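Local coordinates for protein endoglucanase (Clostridium thermocellum, PDB 2YIK) that probably hydrolyses internal beta-1,4-glucosidic bonds of cellulose, as a family 9 glycoside hydrolase, at residues 216-221 / 277-282; 226-230 / 244-248. All blocks are in the same frame, centred on the assembly; numbering follows the deposited sequence.

Contact 1 of 2, residues 216-221 / 277-282; sequences TDIISA and KWQDDY. With CA (calcium ion), chain C.
Thr216 lays its methyl CG2 against the indole of Trp278, 3.5 Å from CE3, and the two side chains run alongside each other. Placed anti to the backbone N, CG2 also comes near CD1 of Tyr282, while the other branch of Thr216, OG1, is hydrogen-bonded to Gly261. One turn further on, Ser220 packs its CB 3.4 Å from the carbonyl O of Asp281, and its OG lies at the edge of the Tyr282 ring, near its plane. That hydroxyl is tied back to its own helix, OG donating to Thr216 O at 2.9 Å; Ser220 N reaches the same carbonyl from the opposite face, so two donors grip one oxygen.

On the side of Asp217 and Asp281, a calcium ion is held by Lys277 O, by both carboxylate oxygens of Asp280 (OD1 2.6 Å and OD2 2.7 Å) and by Asp281 through OD2 alone, with two waters completing the ligands found. OD1 of Asp281 instead accepts from one of those waters at 2.7 Å. Asp217 meets this site with carbon only: its CB is 3.4 Å from Asp281 OD2, whereas its carboxylate turns away to Val263 N and Ser275.

Segment 216-221, the start of helix 216-233, gives the calcium no ligand but packs beside its first shell, where loop 277-278 runs into the N-terminal end of helix 279-293. Leu125 of helix 124-140 covers Asp217, Ala221 and Asp281. The calcium would offset the charges of Asp280 and Asp281, and outside bonds would probably ease that of Asp217, whose OD2 is 5.0 Å from Asp281 OD2.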
ATOM      1  N   THR A 216      -8.854  -0.621 -15.072  1.00 23.95           N
ATOM      2  CA  THR A 216      -7.469  -0.216 -15.254  1.00 23.27           C
ATOM      3  C   THR A 216      -6.709   0.222 -14.011  1.00 25.15           C
ATOM      4  O   THR A 216      -5.559  -0.170 -13.817  1.00 25.05           O
ATOM      5  CB  THR A 216      -7.391   0.903 -16.294  1.00 23.76           C
ATOM      6  OG1 THR A 216      -8.321   0.613 -17.344  1.00 24.52           O
ATOM      7  CG2 THR A 216      -5.981   1.000 -16.882  1.00 21.07           C
ATOM      8  N   ASP A 217      -7.336   1.027 -13.162  1.00 25.22           N
ATOM      9  CA  ASP A 217      -6.645   1.492 -11.970  1.00 25.08           C
ATOM     10  C   ASP A 217      -6.240   0.348 -11.038  1.00 24.36           C
ATOM     11  O   ASP A 217      -5.072   0.246 -10.663  1.00 25.39           O
ATOM     12  CB  ASP A 217      -7.489   2.544 -11.231  1.00 24.29           C
ATOM     13  CG  ASP A 217      -8.843   2.015 -10.789  1.00 28.69           C
ATOM     14  OD1 ASP A 217      -9.405   1.145 -11.491  1.00 26.85           O
ATOM     15  OD2 ASP A 217      -9.353   2.481  -9.741  1.00 28.10           O
ATOM     16  N   ILE A 218      -7.183  -0.520 -10.680  1.00 23.43           N
ATOM     17  CA  ILE A 218      -6.866  -1.637  -9.786  1.00 23.75           C
ATOM     18  C   ILE A 218      -5.957  -2.678 -10.442  1.00 22.81           C
ATOM     19  O   ILE A 218      -5.062  -3.210  -9.793  1.00 21.55           O
ATOM     20  CB  ILE A 218      -8.147  -2.361  -9.265  1.00 25.21           C
ATOM     21  CG1 ILE A 218      -8.902  -1.476  -8.271  1.00 23.81           C
ATOM     22  CG2 ILE A 218      -7.770  -3.656  -8.569  1.00 23.31           C
ATOM     23  CD1 ILE A 218      -9.658  -0.376  -8.926  1.00 33.93           C
ATOM     24  N   ILE A 219      -6.190  -2.973 -11.719  1.00 23.73           N
ATOM     25  CA  ILE A 219      -5.366  -3.950 -12.434  1.00 24.29           C
ATOM     26  C   ILE A 219      -3.907  -3.477 -12.429  1.00 23.56           C
ATOM     27  O   ILE A 219      -2.998  -4.245 -12.118  1.00 24.50           O
ATOM     28  CB  ILE A 219      -5.838  -4.145 -13.914  1.00 24.34           C
ATOM     29  CG1 ILE A 219      -7.133  -4.968 -13.987  1.00 26.88           C
ATOM     30  CG2 ILE A 219      -4.811  -4.965 -14.677  1.00 21.48           C
ATOM     31  CD1 ILE A 219      -8.114  -4.649 -12.924  1.00 35.89           C
ATOM     32  N   SER A 220      -3.696  -2.205 -12.758  1.00 22.51           N
ATOM     33  CA  SER A 220      -2.356  -1.625 -12.790  1.00 23.14           C
ATOM     34  C   SER A 220      -1.724  -1.531 -11.405  1.00 22.96           C
ATOM     35  O   SER A 220      -0.541  -1.821 -11.242  1.00 21.87           O
ATOM     36  CB  SER A 220      -2.390  -0.233 -13.426  1.00 22.93           C
ATOM     37  OG  SER A 220      -2.809  -0.308 -14.776  1.00 23.48           O
ATOM     38  N   ALA A 221      -2.511  -1.124 -10.412  1.00 22.93           N
ATOM     39  CA  ALA A 221      -1.995  -1.005  -9.054  1.00 23.20           C
ATOM     40  C   ALA A 221      -1.484  -2.365  -8.615  1.00 23.18           C
ATOM     41  O   ALA A 221      -0.432  -2.465  -7.981  1.00 23.64           O
ATOM     42  CB  ALA A 221      -3.086  -0.515  -8.103  1.00 22.79           C
ATOM     43  N   LYS A 277      -8.488   8.349 -10.848  1.00 26.49           N
ATOM     44  CA  LYS A 277      -8.020   7.987 -12.181  1.00 27.56           C
ATOM     45  C   LYS A 277      -7.184   6.722 -12.243  1.00 27.62           C
ATOM     46  O   LYS A 277      -6.783   6.172 -11.227  1.00 28.32           O
ATOM     47  CB  LYS A 277      -7.218   9.130 -12.797  1.00 30.50           C
ATOM     48  CG  LYS A 277      -5.902   9.387 -12.107  1.00 34.16           C
ATOM     49  CD  LYS A 277      -6.121  10.121 -10.790  1.00 39.35           C
ATOM     50  CE  LYS A 277      -5.032   9.809  -9.753  1.00 37.83           C
ATOM     51  NZ  LYS A 277      -4.025  10.909  -9.586  1.00 35.60           N
ATOM     52  N   TRP A 278      -6.911   6.284 -13.466  1.00 26.00           N
ATOM     53  CA  TRP A 278      -6.133   5.082 -13.696  1.00 24.17           C
ATOM     54  C   TRP A 278      -4.740   5.365 -14.247  1.00 23.91           C
ATOM     55  O   TRP A 278      -3.852   4.522 -14.140  1.00 23.05           O
ATOM     56  CB  TRP A 278      -6.868   4.167 -14.681  1.00 23.53           C
ATOM     57  CG  TRP A 278      -7.099   4.800 -16.035  1.00 23.20           C
ATOM     58  CD1 TRP A 278      -8.224   5.460 -16.453  1.00 24.08           C
ATOM     59  CD2 TRP A 278      -6.179   4.835 -17.139  1.00 23.77           C
ATOM     60  NE1 TRP A 278      -8.065   5.892 -17.748  1.00 24.72           N
ATOM     61  CE2 TRP A 278      -6.832   5.518 -18.196  1.00 24.99           C
ATOM     62  CE3 TRP A 278      -4.886   4.338 -17.343  1.00 24.34           C
ATOM     63  CZ2 TRP A 278      -6.212   5.740 -19.437  1.00 25.06           C
ATOM     64  CZ3 TRP A 278      -4.271   4.559 -18.589  1.00 26.05           C
ATOM     65  CH2 TRP A 278      -4.945   5.246 -19.618  1.00 25.52           C
ATOM     66  N   GLN A 279      -4.546   6.545 -14.828  1.00 23.24           N
ATOM     67  CA  GLN A 279      -3.257   6.871 -15.429  1.00 24.62           C
ATOM     68  C   GLN A 279      -2.042   6.823 -14.509  1.00 24.44           C
ATOM     69  O   GLN A 279      -0.964   6.415 -14.940  1.00 25.14           O
ATOM     70  CB  GLN A 279      -3.322   8.225 -16.151  1.00 25.33           C
ATOM     71  CG  GLN A 279      -4.228   8.201 -17.379  1.00 24.38           C
ATOM     72  CD  GLN A 279      -5.656   8.611 -17.075  1.00 25.46           C
ATOM     73  OE1 GLN A 279      -6.166   8.393 -15.975  1.00 25.16           O
ATOM     74  NE2 GLN A 279      -6.314   9.204 -18.062  1.00 27.76           N
ATOM     75  N   ASP A 280      -2.197   7.225 -13.251  1.00 23.03           N
ATOM     76  CA  ASP A 280      -1.066   7.181 -12.329  1.00 23.02           C
ATOM     77  C   ASP A 280      -0.704   5.732 -11.987  1.00 23.07           C
ATOM     78  O   ASP A 280       0.471   5.379 -11.975  1.00 23.35           O
ATOM     79  CB  ASP A 280      -1.380   7.960 -11.055  1.00 23.10           C
ATOM     80  CG  ASP A 280      -2.648   7.499 -10.402  1.00 23.67           C
ATOM     81  OD1 ASP A 280      -3.652   7.350 -11.127  1.00 23.14           O
ATOM     82  OD2 ASP A 280      -2.647   7.300  -9.170  1.00 24.29           O
ATOM     83  N   ASP A 281      -1.703   4.895 -11.711  1.00 24.03           N
ATOM     84  CA  ASP A 281      -1.440   3.489 -11.391  1.00 24.04           C
ATOM     85  C   ASP A 281      -0.821   2.784 -12.603  1.00 23.14           C
ATOM     86  O   ASP A 281       0.071   1.943 -12.461  1.00 21.23           O
ATOM     87  CB  ASP A 281      -2.731   2.757 -11.029  1.00 24.56           C
ATOM     88  CG  ASP A 281      -3.526   3.458  -9.944  1.00 26.34           C
ATOM     89  OD1 ASP A 281      -3.100   3.463  -8.772  1.00 22.50           O
ATOM     90  OD2 ASP A 281      -4.591   3.998 -10.286  1.00 25.47           O
ATOM     91  N   TYR A 282      -1.323   3.123 -13.788  1.00 22.08           N
ATOM     92  CA  TYR A 282      -0.837   2.541 -15.032  1.00 21.92           C
ATOM     93  C   TYR A 282       0.648   2.877 -15.201  1.00 23.12           C
ATOM     94  O   TYR A 282       1.464   1.996 -15.467  1.00 23.15           O
ATOM     95  CB  TYR A 282      -1.651   3.093 -16.210  1.00 22.22           C
ATOM     96  CG  TYR A 282      -1.412   2.393 -17.531  1.00 24.18           C
ATOM     97  CD1 TYR A 282      -2.016   1.166 -17.818  1.00 24.35           C
ATOM     98  CD2 TYR A 282      -0.569   2.954 -18.491  1.00 25.00           C
ATOM     99  CE1 TYR A 282      -1.785   0.515 -19.032  1.00 25.37           C
ATOM    100  CE2 TYR A 282      -0.330   2.316 -19.705  1.00 24.69           C
ATOM    101  CZ  TYR A 282      -0.938   1.097 -19.970  1.00 25.56           C
ATOM    102  OH  TYR A 282      -0.681   0.458 -21.161  1.00 25.76           O
TER
HETATM  103 CA    CA C1333      -5.185   6.336  -9.333  1.00 30.68          CA
HETATM  104  O   HOH W   1      -7.494   6.450  -8.164  1.00 19.26           O
HETATM  105  O   HOH W   2      -4.268   5.252  -7.159  1.00 19.47           O

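Contact 2 of 2, residues 226-230 / 244-248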
ATOM      1  N   LEU A 226       3.226  -6.615  -7.899  1.00 22.48           N
ATOM      2  CA  LEU A 226       3.855  -7.859  -8.319  1.00 23.06           C
ATOM      3  C   LEU A 226       5.212  -7.616  -8.971  1.00 22.36           C
ATOM      4  O   LEU A 226       6.128  -8.421  -8.807  1.00 22.58           O
ATOM      5  CB  LEU A 226       2.923  -8.622  -9.264  1.00 24.33           C
ATOM      6  CG  LEU A 226       1.732  -9.227  -8.521  1.00 25.06           C
ATOM      7  CD1 LEU A 226       0.618  -9.596  -9.483  1.00 25.34           C
ATOM      8  CD2 LEU A 226       2.215 -10.442  -7.742  1.00 23.99           C
ATOM      9  N   ALA A 227       5.346  -6.515  -9.706  1.00 21.95           N
ATOM     10  CA  ALA A 227       6.618  -6.180 -10.337  1.00 22.38           C
ATOM     11  C   ALA A 227       7.617  -5.843  -9.228  1.00 22.88           C
ATOM     12  O   ALA A 227       8.789  -6.197  -9.307  1.00 23.68           O
ATOM     13  CB  ALA A 227       6.455  -5.000 -11.283  1.00 21.28           C
ATOM     14  N   ILE A 228       7.142  -5.158  -8.194  1.00 22.87           N
ATOM     15  CA  ILE A 228       7.981  -4.807  -7.053  1.00 22.98           C
ATOM     16  C   ILE A 228       8.379  -6.093  -6.316  1.00 23.54           C
ATOM     17  O   ILE A 228       9.504  -6.207  -5.823  1.00 23.05           O
ATOM     18  CB  ILE A 228       7.227  -3.857  -6.088  1.00 23.14           C
ATOM     19  CG1 ILE A 228       7.038  -2.496  -6.771  1.00 22.87           C
ATOM     20  CG2 ILE A 228       7.989  -3.710  -4.762  1.00 21.31           C
ATOM     21  CD1 ILE A 228       6.098  -1.572  -6.059  1.00 24.86           C
ATOM     22  N   ASN A 229       7.458  -7.056  -6.256  1.00 23.60           N
ATOM     23  CA  ASN A 229       7.712  -8.327  -5.584  1.00 25.64           C
ATOM     24  C   ASN A 229       8.866  -9.024  -6.305  1.00 27.02           C
ATOM     25  O   ASN A 229       9.743  -9.619  -5.673  1.00 26.92           O
ATOM     26  CB  ASN A 229       6.462  -9.214  -5.613  1.00 25.02           C
ATOM     27  CG  ASN A 229       6.375 -10.144  -4.413  1.00 26.48           C
ATOM     28  OD1 ASN A 229       5.924 -11.290  -4.526  1.00 27.65           O
ATOM     29  ND2 ASN A 229       6.790  -9.653  -3.254  1.00 21.43           N
ATOM     30  N   TYR A 230       8.859  -8.950  -7.634  1.00 27.46           N
ATOM     31  CA  TYR A 230       9.928  -9.544  -8.414  1.00 26.91           C
ATOM     32  C   TYR A 230      11.235  -8.866  -8.013  1.00 27.58           C
ATOM     33  O   TYR A 230      12.226  -9.537  -7.711  1.00 27.10           O
ATOM     34  CB  TYR A 230       9.692  -9.346  -9.914  1.00 26.80           C
ATOM     35  CG  TYR A 230      10.950  -9.505 -10.735  1.00 27.52           C
ATOM     36  CD1 TYR A 230      11.423 -10.765 -11.104  1.00 29.43           C
ATOM     37  CD2 TYR A 230      11.708  -8.390 -11.092  1.00 28.42           C
ATOM     38  CE1 TYR A 230      12.626 -10.907 -11.817  1.00 28.24           C
ATOM     39  CE2 TYR A 230      12.905  -8.520 -11.793  1.00 28.65           C
ATOM     40  CZ  TYR A 230      13.355  -9.776 -12.153  1.00 29.30           C
ATOM     41  OH  TYR A 230      14.526  -9.879 -12.865  1.00 30.72           O
ATOM     42  N   SER A 244       6.029 -13.910  -9.888  1.00 25.91           N
ATOM     43  CA  SER A 244       5.466 -12.585  -9.620  1.00 25.74           C
ATOM     44  C   SER A 244       5.531 -11.729 -10.880  1.00 25.37           C
ATOM     45  O   SER A 244       4.547 -11.097 -11.263  1.00 24.38           O
ATOM     46  CB  SER A 244       6.237 -11.886  -8.493  1.00 25.01           C
ATOM     47  OG  SER A 244       6.183 -12.636  -7.293  1.00 24.06           O
ATOM     48  N   LEU A 245       6.694 -11.719 -11.525  1.00 25.86           N
ATOM     49  CA  LEU A 245       6.879 -10.939 -12.741  1.00 25.84           C
ATOM     50  C   LEU A 245       5.960 -11.418 -13.860  1.00 26.64           C
ATOM     51  O   LEU A 245       5.439 -10.612 -14.628  1.00 27.82           O
ATOM     52  CB  LEU A 245       8.337 -11.003 -13.203  1.00 25.91           C
ATOM     53  CG  LEU A 245       8.691 -10.153 -14.432  1.00 27.01           C
ATOM     54  CD1 LEU A 245       8.331  -8.700 -14.196  1.00 25.13           C
ATOM     55  CD2 LEU A 245      10.181 -10.281 -14.724  1.00 25.74           C
ATOM     56  N   ASP A 246       5.760 -12.729 -13.952  1.00 26.30           N
ATOM     57  CA  ASP A 246       4.890 -13.276 -14.987  1.00 26.09           C
ATOM     58  C   ASP A 246       3.456 -12.773 -14.785  1.00 25.58           C
ATOM     59  O   ASP A 246       2.793 -12.349 -15.738  1.00 23.93           O
ATOM     60  CB  ASP A 246       4.922 -14.805 -14.963  1.00 29.14           C
ATOM     61  CG  ASP A 246       3.919 -15.418 -15.914  1.00 31.95           C
ATOM     62  OD1 ASP A 246       3.934 -15.079 -17.104  1.00 34.61           O
ATOM     63  OD2 ASP A 246       3.106 -16.248 -15.476  1.00 36.39           O
ATOM     64  N   TYR A 247       2.977 -12.817 -13.547  1.00 23.92           N
ATOM     65  CA  TYR A 247       1.636 -12.330 -13.249  1.00 23.69           C
ATOM     66  C   TYR A 247       1.557 -10.810 -13.459  1.00 24.39           C
ATOM     67  O   TYR A 247       0.562 -10.298 -13.973  1.00 26.17           O
ATOM     68  CB  TYR A 247       1.238 -12.682 -11.808  1.00 24.01           C
ATOM     69  CG  TYR A 247       0.640 -14.066 -11.640  1.00 22.76           C
ATOM     70  CD1 TYR A 247       1.443 -15.210 -11.635  1.00 24.36           C
ATOM     71  CD2 TYR A 247      -0.738 -14.230 -11.482  1.00 23.23           C
ATOM     72  CE1 TYR A 247       0.882 -16.489 -11.473  1.00 25.68           C
ATOM     73  CE2 TYR A 247      -1.309 -15.494 -11.322  1.00 25.32           C
ATOM     74  CZ  TYR A 247      -0.496 -16.619 -11.317  1.00 26.65           C
ATOM     75  OH  TYR A 247      -1.067 -17.864 -11.159  1.00 27.02           O
ATOM     76  N   ALA A 248       2.608 -10.092 -13.072  1.00 23.69           N
ATOM     77  CA  ALA A 248       2.635  -8.638 -13.232  1.00 23.28           C
ATOM     78  C   ALA A 248       2.472  -8.231 -14.700  1.00 24.72           C
ATOM     79  O   ALA A 248       1.638  -7.380 -15.030  1.00 24.47           O
ATOM     80  CB  ALA A 248       3.941  -8.059 -12.666  1.00 20.19           C
TER
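The phenol ring of Tyr230 carries Leu245 on one face: methyl CD2 stands almost over the ring centre, 3.9 Å from the centroid and 13° off the normal, a clear CH-pi contact. Leu245 CB adds to it nearer the root of the ring, 3.7 Å from Tyr230 CD1. Tyr230 and Leu245 extend alongside each other; CG of Leu245 is anti to its backbone N (chi1 -176°), which carries CD2 over the ring. The second ring, that of Tyr247, leads away from the interface to a cation-pi contact with Arg171; of its side chain, CB meets segment 226-230, at CD1 of Leu226.

Small residues, Ala227, Ser244 and Ala248, let the backbones come close. Ala248 CB sits 3.6 Å from Leu226 CB and equally near Ala227 N, while Ser244 CB rests 3.5 Å from the carbonyl O of Leu226. Beside this apolar strip lies a polar pair, Asn229 OD1 and Ser244 OG, 3.1 Å apart. The serine proton also has Tyr240 O of its own helix within range, so a hydrogen bond to the asparagine is possible but not settled.

Helix 279-293 covers one side, where Trp288 touches Ala227, Ala292 touches Tyr230 and Leu289 touches Leu245; helix 151-167 packs against Leu226, Asn229 and Tyr247. With axes 7.7 Å apart and directions 155° from each other, the segments form an antiparallel helical hairpin, closed by the short connection between helices 216-233 and 238-257. Such consecutive antiparallel helices are the building pattern of the (alpha/alpha)6 barrel of family 9 glycoside hydrolases.

In the fold
Helix 216-233 serves both contacts, meeting the start of helix 279-293 with its first turns in contact 1 and the middle of helix 238-257 with its later turns in contact 2. Their centres lie about 16 Å apart, and the two contacts do not touch, their nearest atoms being about 6 Å apart. In sequence, both segments of contact 2 fall between those of contact 1, and helix 279-293 also packs on contact 2. Both are largely buried, though their chemistry differs. Contact 1 lies where a loop enters a helix and gathers carboxylates round a calcium ion; contact 2, within two continuous helices, relies on apolar and CH-pi packing with a single polar pair.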